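Side-chain contacts in O-methyltransferase (Saccharopolyspora spinosa, PDB 4CE0), which probably methylates the 4'-hydroxyl of the rhamnose of spinosyn, using S-adenosyl-L-methionine as methyl donor and a bound magnesium ion: residues T53-E58 with V181-G186; L60-H65 with G243-R248; N198-L203 with K224-E229. All coordinates share one frame; numbering follows the deposited sequence.

Interaction 1 of 3, residues T53-E58 with V181-G186. With MG (magnesium ion), chain C; SAH (S-adenosyl-L-homocysteine), chain B.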
loop_
_atom_site.group_PDB
_atom_site.type_symbol
_atom_site.label_atom_id
_atom_site.label_comp_id
_atom_site.label_asym_id
_atom_site.label_seq_id
_atom_site.Cartn_x
_atom_site.Cartn_y
_atom_site.Cartn_z
ATOM N N THR A 53 10.770 -3.160 -5.936
ATOM C CA THR A 53 11.034 -3.493 -7.329
ATOM C C THR A 53 11.558 -2.287 -8.077
ATOM O O THR A 53 11.224 -1.151 -7.741
ATOM C CB THR A 53 9.765 -4.015 -8.068
ATOM O OG1 THR A 53 10.142 -4.467 -9.368
ATOM C CG2 THR A 53 8.706 -2.929 -8.214
ATOM N N MET A 54 12.364 -2.564 -9.107
ATOM C CA MET A 54 12.940 -1.552 -9.954
ATOM C C MET A 54 12.210 -1.476 -11.305
ATOM O O MET A 54 12.502 -0.602 -12.134
ATOM C CB MET A 54 14.451 -1.805 -10.125
ATOM C CG MET A 54 14.826 -2.947 -11.067
ATOM S SD MET A 54 16.606 -3.057 -11.361
ATOM C CE MET A 54 17.265 -3.585 -9.778
ATOM N N ILE A 55 11.218 -2.346 -11.526
ATOM C CA ILE A 55 10.632 -2.419 -12.868
ATOM C C ILE A 55 9.623 -1.346 -13.261
ATOM O O ILE A 55 9.273 -1.265 -14.436
ATOM C CB ILE A 55 10.036 -3.834 -13.193
ATOM C CG1 ILE A 55 8.731 -4.063 -12.452
ATOM C CG2 ILE A 55 11.066 -4.891 -12.912
ATOM C CD1 ILE A 55 7.988 -5.368 -12.830
ATOM N N GLY A 56 9.130 -0.549 -12.307
ATOM C CA GLY A 56 8.211 0.529 -12.607
ATOM C C GLY A 56 6.779 0.053 -12.793
ATOM O O GLY A 56 6.533 -1.155 -12.874
ATOM N N LEU A 57 5.851 1.015 -12.897
ATOM C CA LEU A 57 4.428 0.739 -12.921
ATOM C C LEU A 57 3.957 0.099 -14.223
ATOM O O LEU A 57 3.016 -0.698 -14.227
ATOM C CB LEU A 57 3.639 2.037 -12.695
ATOM C CG LEU A 57 3.674 2.784 -11.349
ATOM C CD1 LEU A 57 2.776 4.059 -11.403
ATOM C CD2 LEU A 57 3.255 1.902 -10.177
ATOM N N GLU A 58 4.556 0.499 -15.341
ATOM C CA GLU A 58 4.156 -0.010 -16.658
ATOM C C GLU A 58 4.459 -1.502 -16.756
ATOM O O GLU A 58 3.657 -2.307 -17.261
ATOM C CB GLU A 58 4.882 0.735 -17.785
ATOM C CG GLU A 58 4.031 1.800 -18.425
ATOM C CD GLU A 58 4.821 2.758 -19.324
ATOM O OE1 GLU A 58 6.041 2.964 -19.094
ATOM O OE2 GLU A 58 4.206 3.323 -20.253
ATOM N N VAL A 181 3.550 -18.651 -16.061
ATOM C CA VAL A 181 4.227 -17.379 -16.317
ATOM C C VAL A 181 5.708 -17.510 -15.981
ATOM O O VAL A 181 6.075 -18.013 -14.948
ATOM C CB VAL A 181 3.595 -16.196 -15.492
ATOM C CG1 VAL A 181 4.423 -14.913 -15.603
ATOM C CG2 VAL A 181 2.161 -15.964 -15.870
ATOM N N LEU A 182 6.560 -17.028 -16.866
ATOM C CA LEU A 182 8.003 -17.114 -16.675
ATOM C C LEU A 182 8.541 -15.728 -16.909
ATOM O O LEU A 182 8.466 -15.208 -18.032
ATOM C CB LEU A 182 8.624 -18.133 -17.664
ATOM C CG LEU A 182 10.157 -18.132 -17.792
ATOM C CD1 LEU A 182 10.796 -18.455 -16.434
ATOM C CD2 LEU A 182 10.652 -19.105 -18.896
ATOM N N ARG A 183 9.024 -15.096 -15.840
ATOM C CA ARG A 183 9.547 -13.734 -15.921
ATOM C C ARG A 183 11.074 -13.751 -15.815
ATOM O O ARG A 183 11.624 -14.307 -14.874
ATOM C CB ARG A 183 8.919 -12.835 -14.862
ATOM C CG ARG A 183 9.250 -11.362 -15.051
ATOM C CD ARG A 183 8.520 -10.425 -14.063
ATOM N NE ARG A 183 8.448 -9.171 -14.766
ATOM C CZ ARG A 183 9.422 -8.274 -14.825
ATOM N NH1 ARG A 183 10.523 -8.405 -14.082
ATOM N NH2 ARG A 183 9.248 -7.216 -15.602
ATOM N N LEU A 184 11.744 -13.195 -16.827
ATOM C CA LEU A 184 13.220 -13.164 -16.884
ATOM C C LEU A 184 13.682 -11.754 -16.607
ATOM O O LEU A 184 13.305 -10.800 -17.312
ATOM C CB LEU A 184 13.743 -13.606 -18.230
ATOM C CG LEU A 184 13.926 -15.094 -18.480
ATOM C CD1 LEU A 184 12.628 -15.841 -18.385
ATOM C CD2 LEU A 184 14.526 -15.257 -19.846
ATOM N N ASP A 185 14.452 -11.608 -15.551
ATOM C CA ASP A 185 14.966 -10.307 -15.195
ATOM C C ASP A 185 16.364 -10.487 -14.655
ATOM O O ASP A 185 16.725 -9.922 -13.636
ATOM C CB ASP A 185 14.041 -9.615 -14.183
ATOM C CG ASP A 185 14.179 -8.095 -14.199
ATOM O OD1 ASP A 185 15.123 -7.584 -14.875
ATOM O OD2 ASP A 185 13.338 -7.408 -13.547
ATOM N N GLY A 186 17.124 -11.347 -15.317
ATOM C CA GLY A 186 18.574 -11.343 -15.212
ATOM C C GLY A 186 19.029 -10.613 -16.460
ATOM O O GLY A 186 18.559 -10.894 -17.563
HETATM MG MG MG C . 15.101 -5.687 -15.648
HETATM N N SAH B . 13.478 -5.334 -9.254
HETATM C CA SAH B . 13.935 -6.283 -10.283
HETATM C CB SAH B . 15.183 -7.069 -9.965
HETATM C CG SAH B . 16.000 -7.925 -10.933
HETATM S SD SAH B . 17.707 -7.345 -10.694
HETATM C C SAH B . 12.765 -7.183 -10.256
HETATM O O SAH B . 12.933 -8.271 -10.780
HETATM O OXT SAH B . 11.727 -6.533 -9.620
HETATM C "C5'" SAH B . 18.678 -8.771 -11.300
HETATM C "C4'" SAH B . 18.676 -9.985 -10.360
HETATM O "O4'" SAH B . 19.110 -11.143 -11.041
HETATM C "C3'" SAH B . 19.611 -9.857 -9.153
HETATM O "O3'" SAH B . 18.827 -10.028 -7.991
HETATM C "C2'" SAH B . 20.687 -10.940 -9.300
HETATM O "O2'" SAH B . 21.205 -11.555 -8.100
HETATM C "C1'" SAH B . 19.976 -11.930 -10.226
HETATM N N9 SAH B . 20.830 -12.744 -11.123
HETATM C C8 SAH B . 21.354 -12.324 -12.327
HETATM N N7 SAH B . 22.012 -13.357 -12.872
HETATM C C5 SAH B . 21.889 -14.436 -12.068
HETATM C C6 SAH B . 22.364 -15.748 -12.136
HETATM N N6 SAH B . 23.095 -16.163 -13.169
HETATM N N1 SAH B . 22.082 -16.631 -11.122
HETATM C C2 SAH B . 21.313 -16.257 -10.039
HETATM N N3 SAH B . 20.879 -14.953 -9.971
HETATM C C4 SAH B . 21.123 -14.066 -10.975
HETATM O O HOH W 1 14.784 -4.765 -13.707
HETATM O O HOH W 2 15.520 -3.470 -15.971
HETATM O O HOH W 3 17.062 -5.493 -14.971
#

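Interaction 2 of 3, residues L60-H65 with G243-R248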
loop_
_atom_site.group_PDB
_atom_site.type_symbol
_atom_site.label_atom_id
_atom_site.label_comp_id
_atom_site.label_asym_id
_atom_site.label_seq_id
_atom_site.Cartn_x
_atom_site.Cartn_y
_atom_site.Cartn_z
ATOM N N LEU A 60 4.827 -3.520 -14.123
ATOM C CA LEU A 60 4.003 -4.209 -13.130
ATOM C C LEU A 60 2.596 -4.377 -13.711
ATOM O O LEU A 60 1.932 -5.393 -13.450
ATOM C CB LEU A 60 3.951 -3.429 -11.812
ATOM C CG LEU A 60 5.065 -3.620 -10.795
ATOM C CD1 LEU A 60 4.871 -2.594 -9.708
ATOM C CD2 LEU A 60 5.098 -5.036 -10.218
ATOM N N ASP A 61 2.146 -3.413 -14.531
ATOM C CA ASP A 61 0.828 -3.540 -15.168
ATOM C C ASP A 61 0.861 -4.682 -16.172
ATOM O O ASP A 61 -0.114 -5.422 -16.364
ATOM C CB ASP A 61 0.399 -2.277 -15.921
ATOM C CG ASP A 61 0.094 -1.094 -15.003
ATOM O OD1 ASP A 61 -0.083 -1.267 -13.781
ATOM O OD2 ASP A 61 0.021 0.037 -15.533
ATOM N N ASN A 62 1.964 -4.811 -16.877
ATOM C CA ASN A 62 2.076 -5.931 -17.803
ATOM C C ASN A 62 2.014 -7.239 -17.028
ATOM O O ASN A 62 1.338 -8.225 -17.427
ATOM C CB ASN A 62 3.370 -5.822 -18.614
ATOM C CG ASN A 62 3.728 -7.126 -19.312
ATOM O OD1 ASN A 62 4.518 -7.921 -18.794
ATOM N ND2 ASN A 62 3.115 -7.368 -20.454
ATOM N N LEU A 63 2.696 -7.269 -15.889
ATOM C CA LEU A 63 2.758 -8.516 -15.107
ATOM C C LEU A 63 1.349 -8.890 -14.649
ATOM O O LEU A 63 0.942 -10.048 -14.720
ATOM C CB LEU A 63 3.712 -8.345 -13.935
ATOM C CG LEU A 63 4.027 -9.559 -13.057
ATOM C CD1 LEU A 63 4.340 -10.763 -13.873
ATOM C CD2 LEU A 63 5.224 -9.241 -12.138
ATOM N N GLN A 64 0.574 -7.892 -14.251
ATOM C CA GLN A 64 -0.795 -8.128 -13.798
ATOM C C GLN A 64 -1.668 -8.655 -14.959
ATOM O O GLN A 64 -2.465 -9.553 -14.760
ATOM C CB GLN A 64 -1.415 -6.842 -13.266
ATOM C CG GLN A 64 -2.873 -7.040 -12.767
ATOM C CD GLN A 64 -3.419 -5.825 -12.043
ATOM O OE1 GLN A 64 -2.675 -4.912 -11.699
ATOM N NE2 GLN A 64 -4.741 -5.800 -11.830
ATOM N N HIS A 65 -1.538 -8.052 -16.140
ATOM C CA HIS A 65 -2.286 -8.466 -17.350
ATOM C C HIS A 65 -2.016 -9.926 -17.644
ATOM O O HIS A 65 -2.946 -10.716 -17.836
ATOM C CB HIS A 65 -1.853 -7.624 -18.569
ATOM C CG HIS A 65 -2.433 -8.094 -19.875
ATOM N ND1 HIS A 65 -1.831 -9.057 -20.657
ATOM C CD2 HIS A 65 -3.561 -7.726 -20.525
ATOM C CE1 HIS A 65 -2.568 -9.268 -21.735
ATOM N NE2 HIS A 65 -3.617 -8.468 -21.685
ATOM N N GLY A 243 10.990 -3.644 -21.718
ATOM C CA GLY A 243 10.552 -5.004 -21.584
ATOM C C GLY A 243 9.748 -5.441 -22.784
ATOM O O GLY A 243 9.193 -4.630 -23.533
ATOM N N ALA A 244 9.688 -6.746 -22.966
ATOM C CA ALA A 244 8.903 -7.309 -24.030
ATOM C C ALA A 244 8.402 -8.645 -23.566
ATOM O O ALA A 244 8.921 -9.197 -22.608
ATOM C CB ALA A 244 9.768 -7.460 -25.286
ATOM N N TYR A 245 7.404 -9.192 -24.257
ATOM C CA TYR A 245 6.924 -10.499 -23.870
ATOM C C TYR A 245 6.297 -11.205 -25.048
ATOM O O TYR A 245 6.013 -10.596 -26.106
ATOM C CB TYR A 245 5.898 -10.354 -22.741
ATOM C CG TYR A 245 4.580 -9.785 -23.179
ATOM C CD1 TYR A 245 4.398 -8.399 -23.308
ATOM C CD2 TYR A 245 3.515 -10.617 -23.482
ATOM C CE1 TYR A 245 3.173 -7.855 -23.701
ATOM C CE2 TYR A 245 2.282 -10.092 -23.890
ATOM C CZ TYR A 245 2.115 -8.715 -23.995
ATOM O OH TYR A 245 0.891 -8.214 -24.388
ATOM N N TRP A 246 6.093 -12.499 -24.877
ATOM C CA TRP A 246 5.260 -13.218 -25.815
ATOM C C TRP A 246 4.481 -14.271 -25.101
ATOM O O TRP A 246 4.787 -14.642 -23.949
ATOM C CB TRP A 246 6.079 -13.782 -26.983
ATOM C CG TRP A 246 6.779 -15.115 -26.790
ATOM C CD1 TRP A 246 6.242 -16.358 -26.967
ATOM C CD2 TRP A 246 8.161 -15.319 -26.439
ATOM N NE1 TRP A 246 7.202 -17.324 -26.733
ATOM C CE2 TRP A 246 8.385 -16.709 -26.417
ATOM C CE3 TRP A 246 9.220 -14.457 -26.143
ATOM C CZ2 TRP A 246 9.628 -17.259 -26.106
ATOM C CZ3 TRP A 246 10.451 -15.005 -25.843
ATOM C CH2 TRP A 246 10.648 -16.393 -25.836
ATOM N N ARG A 247 3.445 -14.734 -25.788
ATOM C CA ARG A 247 2.581 -15.795 -25.272
ATOM C C ARG A 247 2.779 -17.088 -26.055
ATOM O O ARG A 247 2.696 -17.112 -27.274
ATOM C CB ARG A 247 1.118 -15.351 -25.359
ATOM C CG ARG A 247 0.170 -16.244 -24.543
ATOM C CD ARG A 247 -1.274 -15.772 -24.553
ATOM N NE ARG A 247 -2.033 -16.468 -23.511
ATOM C CZ ARG A 247 -3.239 -16.115 -23.074
ATOM N NH1 ARG A 247 -3.846 -15.043 -23.549
ATOM N NH2 ARG A 247 -3.829 -16.816 -22.116
ATOM N N ARG A 248 3.021 -18.183 -25.361
ATOM C CA ARG A 248 3.113 -19.474 -26.032
ATOM C C ARG A 248 1.767 -19.924 -26.645
ATOM O O ARG A 248 0.688 -19.697 -26.079
ATOM C CB ARG A 248 3.666 -20.513 -25.065
ATOM C CG ARG A 248 4.096 -21.794 -25.722
ATOM C CD ARG A 248 4.864 -22.638 -24.763
ATOM N NE ARG A 248 5.477 -23.745 -25.461
ATOM C CZ ARG A 248 6.389 -24.536 -24.932
ATOM N NH1 ARG A 248 6.784 -24.340 -23.685
ATOM N NH2 ARG A 248 6.907 -25.520 -25.657
#

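Interaction 3 of 3, residues N198-L203 with K224-E229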
loop_
_atom_site.group_PDB
_atom_site.type_symbol
_atom_site.label_atom_id
_atom_site.label_comp_id
_atom_site.label_asym_id
_atom_site.label_seq_id
_atom_site.Cartn_x
_atom_site.Cartn_y
_atom_site.Cartn_z
ATOM N N ASN A 198 16.306 -23.889 -19.503
ATOM C CA ASN A 198 15.804 -24.778 -18.477
ATOM C C ASN A 198 14.317 -24.638 -18.147
ATOM O O ASN A 198 13.698 -25.624 -17.736
ATOM C CB ASN A 198 16.660 -24.643 -17.207
ATOM C CG ASN A 198 18.138 -25.045 -17.454
ATOM O OD1 ASN A 198 18.420 -26.206 -17.655
ATOM N ND2 ASN A 198 19.053 -24.083 -17.425
ATOM N N LEU A 199 13.733 -23.443 -18.303
ATOM C CA LEU A 199 12.358 -23.240 -17.828
ATOM C C LEU A 199 11.328 -23.076 -18.933
ATOM O O LEU A 199 10.159 -23.404 -18.742
ATOM C CB LEU A 199 12.287 -22.061 -16.847
ATOM C CG LEU A 199 13.161 -22.168 -15.596
ATOM C CD1 LEU A 199 12.983 -20.900 -14.732
ATOM C CD2 LEU A 199 12.838 -23.431 -14.783
ATOM N N TYR A 200 11.736 -22.574 -20.094
ATOM C CA TYR A 200 10.771 -22.455 -21.180
ATOM C C TYR A 200 10.057 -23.762 -21.509
ATOM O O TYR A 200 8.870 -23.750 -21.789
ATOM C CB TYR A 200 11.396 -21.949 -22.464
ATOM C CG TYR A 200 10.331 -21.628 -23.499
ATOM C CD1 TYR A 200 9.580 -20.481 -23.382
ATOM C CD2 TYR A 200 10.070 -22.484 -24.588
ATOM C CE1 TYR A 200 8.608 -20.160 -24.301
ATOM C CE2 TYR A 200 9.072 -22.171 -25.523
ATOM C CZ TYR A 200 8.351 -20.985 -25.362
ATOM O OH TYR A 200 7.355 -20.587 -26.243
ATOM N N PRO A 201 10.787 -24.890 -21.503
ATOM C CA PRO A 201 10.109 -26.162 -21.804
ATOM C C PRO A 201 8.995 -26.489 -20.803
ATOM O O PRO A 201 8.063 -27.200 -21.172
ATOM C CB PRO A 201 11.237 -27.203 -21.732
ATOM C CG PRO A 201 12.520 -26.422 -21.960
ATOM C CD PRO A 201 12.245 -25.051 -21.341
ATOM N N LYS A 202 9.064 -25.949 -19.582
ATOM C CA LYS A 202 8.035 -26.204 -18.563
ATOM C C LYS A 202 6.839 -25.269 -18.686
ATOM O O LYS A 202 5.826 -25.431 -17.972
ATOM C CB LYS A 202 8.630 -26.060 -17.150
ATOM C CG LYS A 202 9.598 -27.163 -16.789
ATOM C CD LYS A 202 10.535 -26.785 -15.652
ATOM C CE LYS A 202 11.467 -27.962 -15.324
ATOM N NZ LYS A 202 12.620 -27.539 -14.489
ATOM N N LEU A 203 6.966 -24.267 -19.544
ATOM C CA LEU A 203 5.905 -23.302 -19.762
ATOM C C LEU A 203 4.762 -23.912 -20.534
ATOM O O LEU A 203 4.925 -24.348 -21.684
ATOM C CB LEU A 203 6.412 -22.097 -20.542
ATOM C CG LEU A 203 5.426 -20.945 -20.742
ATOM C CD1 LEU A 203 5.020 -20.253 -19.414
ATOM C CD2 LEU A 203 6.018 -19.903 -21.686
ATOM N N LYS A 224 16.742 -13.925 -28.958
ATOM C CA LYS A 224 16.760 -14.254 -30.368
ATOM C C LYS A 224 17.553 -15.568 -30.608
ATOM O O LYS A 224 17.101 -16.453 -31.346
ATOM C CB LYS A 224 17.304 -13.061 -31.171
ATOM C CG LYS A 224 16.341 -11.861 -31.141
ATOM C CD LYS A 224 16.948 -10.559 -31.656
ATOM C CE LYS A 224 17.383 -10.681 -33.104
ATOM N NZ LYS A 224 16.354 -10.207 -34.081
ATOM N N GLY A 225 18.701 -15.729 -29.959
ATOM C CA GLY A 225 19.491 -16.937 -30.165
ATOM C C GLY A 225 18.720 -18.162 -29.701
ATOM O O GLY A 225 18.697 -19.190 -30.362
ATOM N N PHE A 226 18.057 -18.052 -28.559
ATOM C CA PHE A 226 17.247 -19.161 -28.069
ATOM C C PHE A 226 16.044 -19.413 -28.991
ATOM O O PHE A 226 15.759 -20.550 -29.344
ATOM C CB PHE A 226 16.786 -18.931 -26.617
ATOM C CG PHE A 226 15.869 -20.000 -26.113
ATOM C CD1 PHE A 226 16.362 -21.251 -25.775
ATOM C CD2 PHE A 226 14.506 -19.780 -26.033
ATOM C CE1 PHE A 226 15.509 -22.252 -25.349
ATOM C CE2 PHE A 226 13.654 -20.772 -25.589
ATOM C CZ PHE A 226 14.157 -22.004 -25.244
ATOM N N ARG A 227 15.351 -18.356 -29.402
ATOM C CA ARG A 227 14.177 -18.515 -30.274
ATOM C C ARG A 227 14.521 -19.187 -31.613
ATOM O O ARG A 227 13.743 -20.008 -32.129
ATOM C CB ARG A 227 13.522 -17.160 -30.532
ATOM C CG ARG A 227 12.683 -16.708 -29.339
ATOM C CD ARG A 227 12.355 -15.254 -29.435
ATOM N NE ARG A 227 11.510 -14.963 -30.571
ATOM C CZ ARG A 227 10.185 -15.052 -30.590
ATOM N NH1 ARG A 227 9.515 -15.433 -29.517
ATOM N NH2 ARG A 227 9.523 -14.751 -31.711
ATOM N N ALA A 228 15.693 -18.856 -32.147
ATOM C CA ALA A 228 16.133 -19.388 -33.451
ATOM C C ALA A 228 16.401 -20.884 -33.400
ATOM O O ALA A 228 16.053 -21.595 -34.322
ATOM C CB ALA A 228 17.365 -18.670 -33.917
ATOM N N GLU A 229 17.029 -21.351 -32.321
ATOM C CA GLU A 229 17.332 -22.770 -32.163
ATOM C C GLU A 229 16.064 -23.613 -32.176
ATOM O O GLU A 229 15.954 -24.540 -32.963
ATOM C CB GLU A 229 18.105 -23.024 -30.869
ATOM C CG GLU A 229 18.514 -24.488 -30.683
ATOM C CD GLU A 229 19.404 -24.707 -29.479
ATOM O OE1 GLU A 229 19.701 -23.722 -28.770
ATOM O OE2 GLU A 229 19.813 -25.863 -29.247
#

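Interaction 1 of 3, residues T53-E58 with V181-G186
Ile55 lies against Arg183 and Asp185 with a different methyl group for each, an apolar wedge beside a cluster of charges. Its CD1 rests over one face of the Arg183 guanidinium, displaced toward the rim, 3.6 Å from NH2. The other branch, CG2, sits 3.4 Å from Asp185 OD2. CG1 lies between the backbone N and the carbonyl carbon (chi1 74°), which sends CD1 toward Arg183 of strand 179-184, while CG2 faces Asp185 just past the strand's end. At its edge and nearly in its own plane, the same guanidinium forms a salt bridge from NH1 to Asp185 OD2 (3.0 Å), arriving from above the carboxylate plane. Glu81 also pairs with NH1 of Arg183, and Asp212 with NH2, both as salt bridges. The oxygens of Asp185 divide their work: OD1 binds the magnesium ion at 2.0 Å, while OD2 takes the guanidinium and a metal-bound water. Thr53 OG1 donates to OXT of S-adenosyl-L-homocysteine (2.6 Å) and accepts from Ile55 N in a capping bond. Metal, one water and arginine together probably hold the Asp185 carboxylate in its rotation, and Arg183 probably offsets some of the negative charge gathered round the magnesium.

Interaction 2 of 3, residues L60-H65 with G243-R248
The side-chain amide nitrogen of Asn62 sits over one face of the Tyr245 ring, with ND2 3.3 Å from CE1 and as close to CD1. It lies above the side of the ring that carries these two carbons, since CG and CZ of Tyr245 are each 3.9 Å from the same nitrogen. The amide is neither flat on the ring nor upright to it: the two planes meet at 48°, an attitude that could turn an N-H partly toward the pi electrons. On the helix, CG of Asn62 is anti to the backbone N (chi1 165°), which carries the amide out toward the strand; Tyr245 answers from a less common setting, its CG between the backbone N and carbonyl carbon (chi1 72°). One helical turn on, His65 reaches the hydroxyl end of the same tyrosine, its CE1 4.5 Å from OH, a loose contact at the more exposed margin.

The sheet is that of a Rossmann-like class I methyltransferase, strand order 3-2-1-4-5-7-6, in which 244-247 is the antiparallel seventh strand inserted beside 207-211. Helix 56-73 packs on one face of it. The strand's alternation divides its side chains accordingly: Tyr245 and Arg247 point to the helix, Ala244 away from it. Asn62 also leans on Ile210 and Ile239, and Tyr245 on Phe208, while His237 of the adjoining strand makes an edge-to-face pair with the tyrosine ring. Further along, Arg247 NH1 stays 6.8 Å from His65 NE2, too far for contact, and the arginine makes its salt bridge with Asp73 at the far end of the same helix.

Interaction 3 of 3, residues N198-L203 with K224-E229
Tyr200 and Phe226 make an offset edge-to-face (T-shaped) pair in which the phenylalanine supplies the edge and the tyrosine the face. The ring centroids are 5.8 Å apart and the planes stand at 73°. The approach is displaced toward the base of the tyrosine: Phe226 CZ comes 3.9 Å from Tyr200 CB, and Phe226 CE2 lies 4.0 Å from Tyr200 CG. The hydroxyl end of Tyr200 therefore extends beyond the phenylalanine, and its OH has a hydrogen-bonding partner outside this contact.

Both aromatic side chains use the same first torsion. CG is anti to the backbone N in Tyr200 (chi1 -171°) and likewise in Phe226 (chi1 176°). With CB of both residues pointing toward the other segment, this torsion directs each ring across the gap, and two rings together bridge 10.0 Å between the CA atoms of Tyr200 and Phe226. The backbones differ: Phe226 projects from the regular helix 219-230, whereas Tyr200 lies in the short 3-10 segment at the C-terminal end of the preceding helix, where Leu203 N bonds back to Tyr200 O. Arg227, next to Phe226, takes another course; its chain bends at chi3, and the guanidinium makes a cation-pi contact with Trp246 and a hydrogen bond to the Glu234 carbonyl.

The contact is buried and lies away from the metal and ligand sites, joining two helices on one side of the methyltransferase sheet. Phe226 also packs on Met193 and Leu196 of helix 189-199, while Tyr200 leans on Ile232 and on Val209 of strand 207-211; neighbouring Leu199 reaches Leu179 and Leu182 of strand 179-184.

How the interactions relate
The three interactions mark successive distances from the active site. Interaction 1 is part of it, touching both magnesium and S-adenosyl-L-homocysteine; in interaction 2 the side chain of Asn62 is about 11 Å from the magnesium ion. Their centres lie about 9 Å apart, and helix 56-73 serves both, with Leu63 CD2 packing 4.0 Å from Arg183 CD. Interaction 3 is more peripheral, its centre about 18 Å from that of interaction 1, yet Leu182 CD1 meets Leu199 CD1 at 3.7 Å. Strand 244-247 and the residue after it tie it to interaction 2: Arg248 NH1 lies 2.7 Å from Leu203 O, and Trp246 NE1 is 3.3 Å from Tyr200 OH.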